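Local coordinates for uncharacterized protein (Thermus thermophilus HB8, PDB 6SCE) that acts as a DNA nuclease in Type III CRISPR defence, activated by cyclic oligoadenylate, which its paired CARF domains probably sense, at residues 90-93 with 94-97; 245-248 with 249-253; 319-322 with 323-327; 508-511 with 512-516. One frame throughout, in Å; residues are numbered along the deposited sequence.

Contact 1 of 4, residues 90-93 with 94-97. With nucleotides of chain B.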
loop_
_atom_site.group_PDB
_atom_site.type_symbol
_atom_site.label_atom_id
_atom_site.label_comp_id
_atom_site.label_asym_id
_atom_site.label_seq_id
_atom_site.Cartn_x
_atom_site.Cartn_y
_atom_site.Cartn_z
ATOM N N LYS A 90 2.864 6.955 -11.370
ATOM C CA LYS A 90 4.137 7.569 -11.711
ATOM C C LYS A 90 4.547 7.325 -13.181
ATOM O O LYS A 90 5.302 8.105 -13.770
ATOM C CB LYS A 90 5.240 7.105 -10.735
ATOM C CG LYS A 90 4.902 7.583 -9.328
ATOM C CD LYS A 90 5.863 7.182 -8.227
ATOM C CE LYS A 90 5.840 5.732 -7.866
ATOM N NZ LYS A 90 5.104 5.386 -6.616
ATOM N N TYR A 91 4.045 6.237 -13.753
ATOM C CA TYR A 91 4.206 5.954 -15.157
ATOM C C TYR A 91 3.871 7.160 -16.032
ATOM O O TYR A 91 4.609 7.475 -16.941
ATOM C CB TYR A 91 3.330 4.755 -15.521
ATOM C CG TYR A 91 3.225 4.478 -16.999
ATOM C CD1 TYR A 91 4.197 3.729 -17.683
ATOM C CD2 TYR A 91 2.134 4.954 -17.725
ATOM C CE1 TYR A 91 4.081 3.480 -19.054
ATOM C CE2 TYR A 91 2.018 4.715 -19.076
ATOM C CZ TYR A 91 2.981 3.971 -19.739
ATOM O OH TYR A 91 2.806 3.770 -21.098
ATOM N N TRP A 92 2.735 7.797 -15.774
ATOM C CA TRP A 92 2.294 8.921 -16.554
ATOM C C TRP A 92 3.079 10.175 -16.242
ATOM O O TRP A 92 3.283 10.969 -17.124
ATOM C CB TRP A 92 0.784 9.131 -16.408
ATOM C CG TRP A 92 0.036 8.167 -17.239
ATOM C CD1 TRP A 92 -0.683 7.060 -16.838
ATOM C CD2 TRP A 92 -0.001 8.185 -18.660
ATOM N NE1 TRP A 92 -1.183 6.414 -17.958
ATOM C CE2 TRP A 92 -0.780 7.092 -19.078
ATOM C CE3 TRP A 92 0.537 9.046 -19.620
ATOM C CZ2 TRP A 92 -1.042 6.842 -20.435
ATOM C CZ3 TRP A 92 0.279 8.794 -20.963
ATOM C CH2 TRP A 92 -0.500 7.689 -21.345
ATOM N N ALA A 93 3.556 10.333 -15.009
ATOM C CA ALA A 93 4.478 11.419 -14.710
ATOM C C ALA A 93 5.711 11.305 -15.599
ATOM O O ALA A 93 6.189 12.298 -16.176
ATOM C CB ALA A 93 4.873 11.409 -13.251
ATOM N N VAL A 94 6.225 10.094 -15.722
ATOM C CA VAL A 94 7.409 9.906 -16.538
ATOM C C VAL A 94 7.143 10.274 -18.008
ATOM O O VAL A 94 7.959 10.980 -18.627
ATOM C CB VAL A 94 7.930 8.478 -16.445
ATOM C CG1 VAL A 94 8.979 8.216 -17.510
ATOM C CG2 VAL A 94 8.506 8.216 -15.062
ATOM N N ARG A 95 6.030 9.805 -18.540
ATOM C CA ARG A 95 5.672 10.085 -19.945
ATOM C C ARG A 95 5.380 11.566 -20.202
ATOM O O ARG A 95 5.865 12.141 -21.187
ATOM C CB ARG A 95 4.511 9.237 -20.368
ATOM C CG ARG A 95 4.939 7.760 -20.400
ATOM C CD ARG A 95 4.039 6.886 -21.182
ATOM N NE ARG A 95 3.985 7.318 -22.579
ATOM C CZ ARG A 95 3.053 6.929 -23.426
ATOM N NH1 ARG A 95 2.128 6.061 -23.049
ATOM N NH2 ARG A 95 3.047 7.419 -24.663
ATOM N N PHE A 96 4.643 12.198 -19.289
ATOM C CA PHE A 96 4.403 13.634 -19.388
ATOM C C PHE A 96 5.683 14.427 -19.252
ATOM O O PHE A 96 5.859 15.419 -19.950
ATOM C CB PHE A 96 3.400 14.106 -18.331
ATOM C CG PHE A 96 1.984 14.022 -18.773
ATOM C CD1 PHE A 96 1.472 12.837 -19.289
ATOM C CD2 PHE A 96 1.137 15.119 -18.665
ATOM C CE1 PHE A 96 0.163 12.747 -19.693
ATOM C CE2 PHE A 96 -0.176 15.028 -19.087
ATOM C CZ PHE A 96 -0.673 13.833 -19.575
ATOM N N LEU A 97 6.599 14.009 -18.381
ATOM C CA LEU A 97 7.831 14.768 -18.231
ATOM C C LEU A 97 8.604 14.751 -19.556
ATOM O O LEU A 97 9.149 15.787 -19.960
ATOM C CB LEU A 97 8.714 14.225 -17.148
ATOM C CG LEU A 97 10.074 14.891 -16.953
ATOM C CD1 LEU A 97 9.935 16.363 -16.598
ATOM C CD2 LEU A 97 10.844 14.142 -15.892
ATOM P P A B 1 1.626 4.899 -7.993
ATOM O OP1 A B 1 2.406 4.913 -9.271
ATOM O OP2 A B 1 2.370 5.283 -6.731
ATOM O "O5'" A B 1 0.369 5.854 -8.220
ATOM C "C5'" A B 1 -0.303 6.477 -7.129
ATOM C "C4'" A B 1 -1.742 6.698 -7.528
ATOM O "O4'" A B 1 -2.438 5.424 -7.539
ATOM C "C3'" A B 1 -2.506 7.618 -6.571
ATOM O "O3'" A B 1 -2.559 8.924 -7.159
ATOM C "C2'" A B 1 -3.871 6.926 -6.448
ATOM O "O2'" A B 1 -4.759 7.355 -7.458
ATOM C "C1'" A B 1 -3.513 5.456 -6.627
ATOM N N9 A B 1 -3.093 4.774 -5.402
ATOM C C8 A B 1 -2.001 3.963 -5.264
ATOM N N7 A B 1 -1.890 3.483 -4.051
ATOM C C5 A B 1 -2.981 3.990 -3.365
ATOM C C6 A B 1 -3.417 3.842 -2.034
ATOM N N6 A B 1 -2.765 3.116 -1.130
ATOM N N1 A B 1 -4.554 4.484 -1.671
ATOM C C2 A B 1 -5.186 5.223 -2.595
ATOM N N3 A B 1 -4.859 5.444 -3.868
ATOM C C4 A B 1 -3.731 4.792 -4.193
#

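Contact 2 of 4, residues 245-248 with 249-253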
loop_
_atom_site.group_PDB
_atom_site.type_symbol
_atom_site.label_atom_id
_atom_site.label_comp_id
_atom_site.label_asym_id
_atom_site.label_seq_id
_atom_site.Cartn_x
_atom_site.Cartn_y
_atom_site.Cartn_z
ATOM N N ASN A 245 5.769 -6.993 27.826
ATOM C CA ASN A 245 5.012 -7.822 26.887
ATOM C C ASN A 245 3.894 -7.002 26.208
ATOM O O ASN A 245 3.693 -7.105 24.995
ATOM C CB ASN A 245 4.378 -9.010 27.586
ATOM C CG ASN A 245 5.407 -10.020 28.079
ATOM O OD1 ASN A 245 6.578 -9.918 27.760
ATOM N ND2 ASN A 245 4.955 -11.000 28.836
ATOM N N VAL A 246 3.174 -6.228 27.014
ATOM C CA VAL A 246 2.045 -5.419 26.528
ATOM C C VAL A 246 2.527 -4.411 25.515
ATOM O O VAL A 246 1.953 -4.294 24.418
ATOM C CB VAL A 246 1.327 -4.699 27.665
ATOM C CG1 VAL A 246 0.330 -3.675 27.106
ATOM C CG2 VAL A 246 0.602 -5.702 28.550
ATOM N N PHE A 247 3.600 -3.705 25.864
ATOM C CA PHE A 247 4.166 -2.700 25.003
ATOM C C PHE A 247 4.687 -3.248 23.679
ATOM O O PHE A 247 4.506 -2.617 22.607
ATOM C CB PHE A 247 5.298 -1.969 25.702
ATOM C CG PHE A 247 5.764 -0.775 24.955
ATOM C CD1 PHE A 247 4.865 0.233 24.629
ATOM C CD2 PHE A 247 7.084 -0.662 24.539
ATOM C CE1 PHE A 247 5.281 1.343 23.914
ATOM C CE2 PHE A 247 7.508 0.453 23.815
ATOM C CZ PHE A 247 6.607 1.452 23.504
ATOM N N ALA A 248 5.348 -4.397 23.751
ATOM C CA ALA A 248 5.841 -5.077 22.554
ATOM C C ALA A 248 4.684 -5.462 21.621
ATOM O O ALA A 248 4.813 -5.362 20.403
ATOM C CB ALA A 248 6.645 -6.326 22.938
ATOM N N ARG A 249 3.584 -5.907 22.197
ATOM C CA ARG A 249 2.374 -6.236 21.430
ATOM C C ARG A 249 1.830 -5.011 20.692
ATOM O O ARG A 249 1.547 -5.090 19.500
ATOM C CB ARG A 249 1.293 -6.824 22.315
ATOM C CG ARG A 249 1.544 -8.269 22.731
ATOM C CD ARG A 249 0.303 -8.902 23.310
ATOM N NE ARG A 249 -0.059 -8.414 24.650
ATOM C CZ ARG A 249 0.349 -8.958 25.803
ATOM N NH1 ARG A 249 1.192 -9.990 25.817
ATOM N NH2 ARG A 249 -0.069 -8.455 26.954
ATOM N N TRP A 250 1.693 -3.894 21.396
ATOM C CA TRP A 250 1.265 -2.609 20.774
ATOM C C TRP A 250 2.180 -2.149 19.651
ATOM O O TRP A 250 1.724 -1.707 18.570
ATOM C CB TRP A 250 1.198 -1.488 21.806
ATOM C CG TRP A 250 0.223 -1.713 22.914
ATOM C CD1 TRP A 250 -0.727 -2.677 23.003
ATOM C CD2 TRP A 250 0.101 -0.914 24.082
ATOM N NE1 TRP A 250 -1.426 -2.545 24.179
ATOM C CE2 TRP A 250 -0.941 -1.453 24.849
ATOM C CE3 TRP A 250 0.780 0.216 24.552
ATOM C CZ2 TRP A 250 -1.313 -0.918 26.083
ATOM C CZ3 TRP A 250 0.403 0.752 25.778
ATOM C CH2 TRP A 250 -0.642 0.200 26.510
ATOM N N ARG A 251 3.482 -2.254 19.880
ATOM C CA ARG A 251 4.441 -1.866 18.873
ATOM C C ARG A 251 4.306 -2.760 17.624
ATOM O O ARG A 251 4.348 -2.263 16.495
ATOM C CB ARG A 251 5.869 -1.971 19.409
ATOM C CG ARG A 251 6.235 -0.945 20.476
ATOM C CD ARG A 251 6.478 0.440 19.909
ATOM N NE ARG A 251 7.720 0.542 19.139
ATOM C CZ ARG A 251 8.070 1.600 18.402
ATOM N NH1 ARG A 251 7.281 2.671 18.320
ATOM N NH2 ARG A 251 9.223 1.588 17.741
ATOM N N ALA A 252 4.154 -4.054 17.841
ATOM C CA ALA A 252 4.040 -5.014 16.729
ATOM C C ALA A 252 2.748 -4.749 15.934
ATOM O O ALA A 252 2.766 -4.664 14.719
ATOM C CB ALA A 252 4.062 -6.425 17.264
ATOM N N TRP A 253 1.640 -4.587 16.645
ATOM C CA TRP A 253 0.376 -4.249 16.017
ATOM C C TRP A 253 0.432 -2.937 15.232
ATOM O O TRP A 253 -0.053 -2.873 14.098
ATOM C CB TRP A 253 -0.724 -4.224 17.052
ATOM C CG TRP A 253 -0.935 -5.535 17.725
ATOM C CD1 TRP A 253 -0.552 -6.758 17.266
ATOM C CD2 TRP A 253 -1.581 -5.763 18.982
ATOM N NE1 TRP A 253 -0.929 -7.730 18.153
ATOM C CE2 TRP A 253 -1.561 -7.149 19.218
ATOM C CE3 TRP A 253 -2.162 -4.931 19.935
ATOM C CZ2 TRP A 253 -2.095 -7.726 20.374
ATOM C CZ3 TRP A 253 -2.707 -5.509 21.096
ATOM C CH2 TRP A 253 -2.681 -6.887 21.290
HETATM O O HOH W 1 1.739 -11.260 28.376
#

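Contact 3 of 4, residues 319-322 with 323-327. With nucleotides of chain B.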
loop_
_atom_site.group_PDB
_atom_site.type_symbol
_atom_site.label_atom_id
_atom_site.label_comp_id
_atom_site.label_asym_id
_atom_site.label_seq_id
_atom_site.Cartn_x
_atom_site.Cartn_y
_atom_site.Cartn_z
ATOM N N LEU A 319 19.149 -0.317 -4.235
ATOM C CA LEU A 319 17.922 0.031 -3.545
ATOM C C LEU A 319 18.091 1.358 -2.827
ATOM O O LEU A 319 18.998 1.498 -2.011
ATOM C CB LEU A 319 17.537 -1.058 -2.540
ATOM C CG LEU A 319 17.293 -2.458 -3.070
ATOM C CD1 LEU A 319 17.076 -3.465 -1.961
ATOM C CD2 LEU A 319 16.105 -2.432 -4.037
ATOM N N LEU A 320 17.244 2.341 -3.139
ATOM C CA LEU A 320 17.272 3.641 -2.489
ATOM C C LEU A 320 15.975 3.937 -1.807
ATOM O O LEU A 320 14.917 3.698 -2.369
ATOM C CB LEU A 320 17.544 4.748 -3.516
ATOM C CG LEU A 320 18.864 4.706 -4.274
ATOM C CD1 LEU A 320 18.983 5.874 -5.261
ATOM C CD2 LEU A 320 20.025 4.716 -3.318
ATOM N N THR A 321 16.031 4.472 -0.593
ATOM C CA THR A 321 14.830 4.981 0.042
ATOM C C THR A 321 15.168 5.990 1.140
ATOM O O THR A 321 16.311 6.424 1.270
ATOM C CB THR A 321 13.886 3.856 0.535
ATOM O OG1 THR A 321 12.585 4.416 0.778
ATOM C CG2 THR A 321 14.422 3.163 1.762
ATOM N N THR A 322 14.149 6.393 1.870
ATOM C CA THR A 322 14.242 7.410 2.869
ATOM C C THR A 322 14.452 6.747 4.226
ATOM O O THR A 322 14.145 5.562 4.456
ATOM C CB THR A 322 12.954 8.246 2.933
ATOM O OG1 THR A 322 11.843 7.353 3.069
ATOM C CG2 THR A 322 12.783 9.055 1.681
ATOM N N PRO A 323 14.974 7.527 5.172
ATOM C CA PRO A 323 15.234 6.938 6.484
ATOM C C PRO A 323 13.995 6.416 7.152
ATOM O O PRO A 323 14.065 5.402 7.828
ATOM C CB PRO A 323 15.892 8.085 7.279
ATOM C CG PRO A 323 15.788 9.296 6.454
ATOM C CD PRO A 323 15.370 8.934 5.069
ATOM N N GLU A 324 12.841 7.049 6.944
ATOM C CA GLU A 324 11.592 6.515 7.503
ATOM C C GLU A 324 11.140 5.149 6.911
ATOM O O GLU A 324 10.257 4.492 7.465
ATOM C CB GLU A 324 10.457 7.551 7.445
ATOM C CG GLU A 324 10.092 8.086 6.064
ATOM C CD GLU A 324 10.821 9.376 5.698
ATOM O OE1 GLU A 324 10.191 10.390 5.286
ATOM O OE2 GLU A 324 12.043 9.395 5.815
HETATM N N MSE A 325 11.763 4.700 5.824
HETATM C CA MSE A 325 11.474 3.381 5.247
HETATM C C MSE A 325 12.626 2.442 5.558
HETATM O O MSE A 325 12.831 1.439 4.850
HETATM C CB MSE A 325 11.286 3.513 3.722
HETATM C CG MSE A 325 10.079 4.307 3.241
HETATM SE SE MSE A 325 8.469 3.180 3.464
HETATM C CE MSE A 325 7.238 4.558 2.792
ATOM N N GLU A 326 13.405 2.711 6.623
ATOM C CA GLU A 326 14.551 1.853 6.919
ATOM C C GLU A 326 14.157 0.380 7.083
ATOM O O GLU A 326 14.821 -0.476 6.553
ATOM C CB GLU A 326 15.316 2.342 8.158
ATOM C CG GLU A 326 16.476 1.436 8.539
ATOM C CD GLU A 326 16.050 0.304 9.459
ATOM O OE1 GLU A 326 15.025 0.451 10.160
ATOM O OE2 GLU A 326 16.746 -0.730 9.484
ATOM N N SER A 327 13.082 0.086 7.808
ATOM C CA SER A 327 12.664 -1.311 8.010
ATOM C C SER A 327 12.416 -2.015 6.676
ATOM O O SER A 327 12.908 -3.112 6.431
ATOM C CB SER A 327 11.378 -1.402 8.834
ATOM O OG SER A 327 11.589 -0.880 10.126
ATOM P P A B 3 3.131 9.908 -5.077
ATOM O OP1 A B 3 4.111 11.018 -5.415
ATOM O OP2 A B 3 2.366 9.407 -6.272
ATOM O "O5'" A B 3 3.918 8.722 -4.378
ATOM C "C5'" A B 3 3.270 7.653 -3.673
ATOM C "C4'" A B 3 4.350 6.676 -3.270
ATOM O "O4'" A B 3 5.260 7.314 -2.323
ATOM C "C3'" A B 3 3.866 5.395 -2.601
ATOM O "O3'" A B 3 4.506 4.323 -3.264
ATOM C "C2'" A B 3 4.348 5.558 -1.150
ATOM O "O2'" A B 3 4.592 4.337 -0.486
ATOM C "C1'" A B 3 5.626 6.360 -1.360
ATOM N N9 A B 3 6.066 7.078 -0.186
ATOM C C8 A B 3 5.296 7.891 0.611
ATOM N N7 A B 3 5.993 8.438 1.587
ATOM C C5 A B 3 7.287 7.987 1.387
ATOM C C6 A B 3 8.487 8.231 2.083
ATOM N N6 A B 3 8.562 9.052 3.127
ATOM N N1 A B 3 9.606 7.640 1.604
ATOM C C2 A B 3 9.515 6.850 0.527
ATOM N N3 A B 3 8.440 6.539 -0.208
ATOM C C4 A B 3 7.347 7.152 0.289
#

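Contact 4 of 4, residues 508-511 with 512-516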
loop_
_atom_site.group_PDB
_atom_site.type_symbol
_atom_site.label_atom_id
_atom_site.label_comp_id
_atom_site.label_asym_id
_atom_site.label_seq_id
_atom_site.Cartn_x
_atom_site.Cartn_y
_atom_site.Cartn_z
ATOM N N HIS A 508 -8.632 -27.547 -3.436
ATOM C CA HIS A 508 -9.336 -27.011 -4.582
ATOM C C HIS A 508 -8.681 -25.721 -5.098
ATOM O O HIS A 508 -8.753 -25.433 -6.293
ATOM C CB HIS A 508 -10.809 -26.795 -4.265
ATOM C CG HIS A 508 -11.557 -28.072 -4.041
ATOM N ND1 HIS A 508 -11.752 -29.002 -5.042
ATOM C CD2 HIS A 508 -12.128 -28.592 -2.929
ATOM C CE1 HIS A 508 -12.418 -30.034 -4.557
ATOM N NE2 HIS A 508 -12.668 -29.807 -3.280
ATOM N N LEU A 509 -8.068 -24.934 -4.208
ATOM C CA LEU A 509 -7.317 -23.750 -4.674
ATOM C C LEU A 509 -6.166 -24.169 -5.538
ATOM O O LEU A 509 -5.919 -23.603 -6.623
ATOM C CB LEU A 509 -6.800 -22.902 -3.495
ATOM C CG LEU A 509 -7.882 -22.040 -2.837
ATOM C CD1 LEU A 509 -7.358 -21.413 -1.556
ATOM C CD2 LEU A 509 -8.429 -20.968 -3.785
ATOM N N ASN A 510 -5.447 -25.170 -5.063
ATOM C CA ASN A 510 -4.283 -25.657 -5.768
ATOM C C ASN A 510 -4.643 -26.227 -7.143
ATOM O O ASN A 510 -3.929 -25.978 -8.122
ATOM C CB ASN A 510 -3.571 -26.704 -4.936
ATOM C CG ASN A 510 -2.404 -27.308 -5.661
ATOM O OD1 ASN A 510 -2.573 -28.197 -6.499
ATOM N ND2 ASN A 510 -1.215 -26.816 -5.365
ATOM N N ALA A 511 -5.745 -26.974 -7.231
ATOM C CA ALA A 511 -6.195 -27.510 -8.523
ATOM C C ALA A 511 -6.570 -26.373 -9.464
ATOM O O ALA A 511 -6.279 -26.432 -10.656
ATOM C CB ALA A 511 -7.385 -28.467 -8.347
ATOM N N HIS A 512 -7.207 -25.333 -8.936
ATOM C CA HIS A 512 -7.596 -24.206 -9.753
ATOM C C HIS A 512 -6.389 -23.351 -10.211
ATOM O O HIS A 512 -6.347 -22.888 -11.359
ATOM C CB HIS A 512 -8.611 -23.342 -9.023
ATOM C CG HIS A 512 -8.989 -22.109 -9.777
ATOM N ND1 HIS A 512 -8.582 -20.848 -9.391
ATOM C CD2 HIS A 512 -9.701 -21.944 -10.917
ATOM C CE1 HIS A 512 -9.047 -19.958 -10.252
ATOM N NE2 HIS A 512 -9.726 -20.597 -11.187
ATOM N N LEU A 513 -5.412 -23.157 -9.323
ATOM C CA LEU A 513 -4.308 -22.216 -9.569
ATOM C C LEU A 513 -3.081 -22.809 -10.279
ATOM O O LEU A 513 -2.508 -22.171 -11.166
ATOM C CB LEU A 513 -3.871 -21.573 -8.253
ATOM C CG LEU A 513 -4.923 -20.633 -7.648
ATOM C CD1 LEU A 513 -4.568 -20.296 -6.205
ATOM C CD2 LEU A 513 -5.091 -19.371 -8.492
ATOM N N ALA A 514 -2.654 -23.998 -9.868
ATOM C CA ALA A 514 -1.449 -24.614 -10.426
ATOM C C ALA A 514 -1.439 -24.635 -11.971
ATOM O O ALA A 514 -0.482 -24.161 -12.583
ATOM C CB ALA A 514 -1.240 -26.016 -9.858
ATOM N N PRO A 515 -2.506 -25.154 -12.606
ATOM C CA PRO A 515 -2.567 -25.048 -14.067
ATOM C C PRO A 515 -2.225 -23.649 -14.596
ATOM O O PRO A 515 -1.589 -23.534 -15.634
ATOM C CB PRO A 515 -4.028 -25.393 -14.375
ATOM C CG PRO A 515 -4.410 -26.360 -13.301
ATOM C CD PRO A 515 -3.585 -26.011 -12.081
ATOM N N LYS A 516 -2.637 -22.609 -13.870
ATOM C CA LYS A 516 -2.464 -21.218 -14.297
ATOM C C LYS A 516 -1.204 -20.521 -13.735
ATOM O O LYS A 516 -1.072 -19.310 -13.861
ATOM C CB LYS A 516 -3.721 -20.420 -13.920
ATOM C CG LYS A 516 -4.977 -20.898 -14.633
ATOM C CD LYS A 516 -6.255 -20.491 -13.925
ATOM C CE LYS A 516 -6.357 -18.989 -13.755
ATOM N NZ LYS A 516 -7.688 -18.585 -13.228
#

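Contact 1 of 4, residues 90-93 with 94-97
Arg95 reaches back along its helix to Tyr91 and Trp92, one turn earlier, and shares its guanidinium between a hydroxyl and an indole. NH1 donates to Tyr91 OH at 3.1 Å, a bent bond (136°) with the oxygen lying out of the guanidinium plane. CD of Arg95 rests 3.4 Å from Tyr91 CZ. On its other flank the guanidinium is laid 23° from parallel to the Trp92 indole, and NH1 approaches Trp92 CH2 to 3.5 Å. A bend at chi3 (61°) turns the end of the arginine into this place. An alanine here would probably leave the Tyr91 hydroxyl without its donor and bare the outer part of the Trp92 ring. This is the looser, partly exposed flank, where Glu70 adds only a weak, long ion pair. The helix, 90-100, is the connection of a beta-alpha-beta unit between strands 81-84 and 105-111, in a Rossmann-like sheet consistent with a CARF domain. Its first turn meets the ligand: Lys90 N donates to OP1 of A1 of chain B at 3.0 Å, nearly straight, and Lys90 NZ holds OP2 at 2.7 Å, so one phosphate is gripped by a helix N terminus and an ammonium together. NZ also bonds to the carbonyls of Asn380 and Gly382. The other side is buried and closely surrounded: Trp92 CE3 meets Phe96 CE1 at 3.7 Å, Phe39 and Tyr37 add further rings around that pair, and Ala93 and Val94 pack against helix 384-393.

Contact 2 of 4, residues 245-248 with 249-253
Residues 245-253 form an unbroken alpha-helical run in which Arg249, Trp250, Arg251 and Ala252 each donate their N-H to the carbonyl four residues back, with Trp250 N to Val246 O at 3.1 Å. They belong to helix 240-257, part of the connection between the parallel neighbours 225-229 and 260-262 of a mixed sheet. The buried face is carried by Val246 and Trp250. CG1 of Val246 lies over the face of the indole, 3.4 Å from Trp250 CZ2, having been turned there by a chi1 of 170° that sets it anti to the backbone N. NE1 of Trp250 is satisfied by Asp203, and the ring also packs on Leu235 and Leu261. Phe247 stands across Trp250 at about a right angle, with Trp250 CE3 near the edge of the phenyl ring and 4.1 Å from Phe247 CD1. One face of the same phenyl takes Arg251 in a CH-pi contact, CG being 4.0 Å from the ring centroid and 17° off its normal. Towards solvent, Arg249 folds back over the start of the stretch, its guanidinium facing Asn245 O while NH2 comes within 3.3 Å of Val246 CG2. That NH2 makes a salt bridge to Glu242. At the guanidinium edge, a water accepts from Arg249 NH1 at 2.9 Å and from Asn245 ND2 at 3.3 Å.

Contact 3 of 4, residues 319-322 with 323-327
The side chains of Thr322 and Glu324 cross obliquely at the Watson-Crick edge of the adenine of A3 of chain B. The hydroxyl OG1 of Thr322 donates to N1 at 2.7 Å, while N6 of A3 donates to Glu324 OE1 at 3.0 Å, bent to 137°. Both hydrogen-bonding positions of that edge are thus read by one short turn. Selenomethionine Met325 closes from above the base: its methyl CE lies over the ring, 3.6 Å from C4 of A3. Behind these groups, the other carboxylate oxygen, Glu324 OE2, leans on Thr322 CB at 3.2 Å, and OE1 is paired with Arg114, so the acid is held between a base and a guanidinium. A glutamine in its place, having no charge, would probably leave Arg114 without its ionic mate and hold N6 of A3 less firmly. The turn is fixed by Met325 N donating to Thr322 O at 2.9 Å, with the donor well above the carbonyl plane. Thr321 OG1, set anti to its own N (chi1 -163°), packs 3.3 Å from Met325 CB and bonds to Val298 O. Met325 then stands at the N-cap of helix 326-338. This is the strand-to-helix corner of a beta-alpha-beta unit in a CARF-like domain: strand 316-321 runs between 293-297 and 342-347, with Leu319 facing helix 326-338 and Leu320 facing helix 354-370.

Contact 4 of 4, residues 508-511 with 512-516
His508 and His512 touch through the backbone and CB, and neither imidazole stacks on the other. His512 CB lies 3.4 Å from His508 O, but the two rings diverge to different partners. NE2 of His508 bonds to Glu454, with Pro620 beside the ring; His512, its CG anti to the backbone N (chi1 176°), extends to Leu623 and Leu627 of helix 623-627, where Glu624 bonds to its NE2. On the face of the helix turned to the sheet, Leu509 and Leu513 make an apolar ridge, CB of Leu509 being 4.4 Å from Leu513 CD1. Both leucines press on Phe546 of strand 541-548. The ridge thus seats helix 499-513 on the mixed sheet of the C-terminal domain, whose sequence pattern of acidic residues and a lysine is consistent with a PD-(D/E)xK nuclease fold. Along the backbone, Leu513 N donates to Leu509 O at 2.8 Å and Ala514 N to Asn510 O at 2.9 Å. The next position is Pro515, which has no N-H to offer Ala511 O; instead its CD comes to 3.1 Å from that oxygen and its CG to 3.2 Å. Residues 514-515 take a 3-10 turn, and a weak bond joins Lys516 N to Leu513 O.

From the N terminus the four contacts follow in series; none nests in or crosses another. Contacts 1 and 2 lie within continuous helix, contact 3 closes the turn from a strand into a helix, and contact 4 runs off a helix end. Contact 1 opens the helix of a beta-alpha-beta unit in the first CARF-like sheet. Contact 2 lies in helix 240-257, beside the six-stranded sheet, on the opposite side of the chain's centre from contact 1, about 41 Å centre to centre. Contact 3 returns to the second CARF-like sheet, whose strand order repeats the first; its nearest atoms are about 10 Å from contact 1, and both touch nucleotides of chain B. Contact 4 belongs to the C-terminal domain.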